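Long-range contact in histidine--tRNA ligase (Thermus thermophilus, PDB 1H4V), which joins L-histidine to tRNA(His) at the expense of ATP, which is split to AMP and diphosphate, and works as a homodimer: residues 141-146 with 303-308. Sequence-based numbering, arbitrary orientation.
Sequences AEAVVL and VGFAFG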
loop_
_atom_site.group_PDB
_atom_site.type_symbol
_atom_site.label_atom_id
_atom_site.label_comp_id
_atom_site.label_asym_id
_atom_site.label_seq_id
_atom_site.Cartn_x
_atom_site.Cartn_y
_atom_site.Cartn_z
ATOM N N ALA A 141 21.567 13.756 12.852
ATOM C CA ALA A 141 20.805 14.022 14.061
ATOM C C ALA A 141 19.312 14.056 13.722
ATOM O O ALA A 141 18.476 13.610 14.510
ATOM C CB ALA A 141 21.246 15.351 14.682
ATOM N N GLU A 142 18.982 14.585 12.547
ATOM C CA GLU A 142 17.589 14.670 12.121
ATOM C C GLU A 142 17.005 13.278 11.894
ATOM O O GLU A 142 15.874 13.006 12.292
ATOM C CB GLU A 142 17.472 15.510 10.848
ATOM C CG GLU A 142 16.066 15.665 10.322
ATOM C CD GLU A 142 15.965 16.726 9.234
ATOM O OE1 GLU A 142 15.268 17.745 9.445
ATOM O OE2 GLU A 142 16.584 16.544 8.164
ATOM N N ALA A 143 17.781 12.396 11.267
ATOM C CA ALA A 143 17.336 11.030 11.009
ATOM C C ALA A 143 16.992 10.356 12.335
ATOM O O ALA A 143 15.950 9.707 12.460
ATOM C CB ALA A 143 18.433 10.242 10.291
ATOM N N VAL A 144 17.874 10.525 13.318
ATOM C CA VAL A 144 17.684 9.954 14.650
ATOM C C VAL A 144 16.429 10.524 15.322
ATOM O O VAL A 144 15.560 9.779 15.779
ATOM C CB VAL A 144 18.916 10.224 15.564
ATOM C CG1 VAL A 144 18.617 9.792 16.978
ATOM C CG2 VAL A 144 20.148 9.457 15.045
ATOM N N VAL A 145 16.331 11.847 15.380
ATOM C CA VAL A 145 15.172 12.481 15.997
ATOM C C VAL A 145 13.875 12.123 15.277
ATOM O O VAL A 145 12.861 11.892 15.922
ATOM C CB VAL A 145 15.314 14.013 16.019
ATOM C CG1 VAL A 145 14.111 14.633 16.713
ATOM C CG2 VAL A 145 16.590 14.400 16.739
ATOM N N LEU A 146 13.906 12.078 13.946
ATOM C CA LEU A 146 12.712 11.731 13.176
ATOM C C LEU A 146 12.201 10.326 13.522
ATOM O O LEU A 146 10.996 10.120 13.654
ATOM C CB LEU A 146 12.985 11.818 11.673
ATOM C CG LEU A 146 12.957 13.204 11.020
ATOM C CD1 LEU A 146 13.187 13.057 9.534
ATOM C CD2 LEU A 146 11.618 13.883 11.272
ATOM N N VAL A 303 21.951 9.136 4.538
ATOM C CA VAL A 303 21.724 8.792 5.928
ATOM C C VAL A 303 20.221 8.624 6.049
ATOM O O VAL A 303 19.456 9.337 5.402
ATOM C CB VAL A 303 22.239 9.902 6.885
ATOM C CG1 VAL A 303 21.483 11.193 6.651
ATOM C CG2 VAL A 303 22.085 9.456 8.330
ATOM N N GLY A 304 19.797 7.662 6.857
ATOM C CA GLY A 304 18.378 7.421 7.015
ATOM C C GLY A 304 18.113 6.294 7.987
ATOM O O GLY A 304 19.005 5.910 8.748
ATOM N N PHE A 305 16.892 5.767 7.962
ATOM C CA PHE A 305 16.519 4.682 8.855
ATOM C C PHE A 305 15.338 3.890 8.325
ATOM O O PHE A 305 14.707 4.263 7.341
ATOM C CB PHE A 305 16.152 5.233 10.242
ATOM C CG PHE A 305 14.895 6.070 10.257
ATOM C CD1 PHE A 305 14.964 7.460 10.295
ATOM C CD2 PHE A 305 13.641 5.467 10.250
ATOM C CE1 PHE A 305 13.795 8.239 10.330
ATOM C CE2 PHE A 305 12.476 6.235 10.281
ATOM C CZ PHE A 305 12.553 7.622 10.323
ATOM N N ALA A 306 15.037 2.798 9.009
ATOM C CA ALA A 306 13.902 1.952 8.675
ATOM C C ALA A 306 13.428 1.338 9.977
ATOM O O ALA A 306 14.219 1.160 10.897
ATOM C CB ALA A 306 14.320 0.840 7.707
ATOM N N PHE A 307 12.134 1.067 10.075
ATOM C CA PHE A 307 11.584 0.379 11.241
ATOM C C PHE A 307 10.480 -0.564 10.759
ATOM O O PHE A 307 9.801 -0.297 9.768
ATOM C CB PHE A 307 11.101 1.358 12.332
ATOM C CG PHE A 307 9.908 2.192 11.959
ATOM C CD1 PHE A 307 8.651 1.616 11.811
ATOM C CD2 PHE A 307 10.033 3.573 11.843
ATOM C CE1 PHE A 307 7.530 2.410 11.559
ATOM C CE2 PHE A 307 8.921 4.380 11.591
ATOM C CZ PHE A 307 7.668 3.803 11.452
ATOM N N GLY A 308 10.355 -1.701 11.425
ATOM C CA GLY A 308 9.355 -2.680 11.036
ATOM C C GLY A 308 7.997 -2.366 11.621
ATOM O O GLY A 308 7.848 -2.201 12.833
#
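Phe305 reaches from the strand to the helix and meets it with one side of its ring, CD1 and CE1. Leu146 CB comes to the ring's edge, close to its plane, 3.9 Å from CE1. The CB of Phe305 already points to the helix, and CG, set between backbone N and carbonyl carbon (chi1 67°), turns the CD1–CE1 side to Ala143 O and Leu146. Ala143 makes the other apolar contacts: its methyl CB lies 4.2 Å from Val303 CG2, 4.4 Å from Phe305 CD1 and 4.3 Å from Gly304 CA. Ala143 faces Gly304, their CA atoms 5.5 Å apart, consistent with the close approach of the helix and strand axes, 7.8 Å, which run nearly parallel at 18°.

Ala143 O lies 3.3 Å from Phe305 CD1 and 3.4 Å from CE1, set obliquely to the ring; this is a van der Waals contact of a carbonyl with aromatic CH groups.

Beyond the two segments, Tyr129 and Phe269 from other strands of the sheet also touch the Phe305 ring. On the helix, Glu142 forms salt bridges to Arg103 and to Arg352 of the second subunit, while Leu146 packs on Glu349 of that subunit.

Strand 302-308, paired antiparallel with 123-132 and 281-287, runs through Gly308 at the N-cap into helix 309-318: the strand-helix unit of motif 3 in the class II synthetase catalytic domain, with helix 137-153 packed on one face of its largely antiparallel sheet.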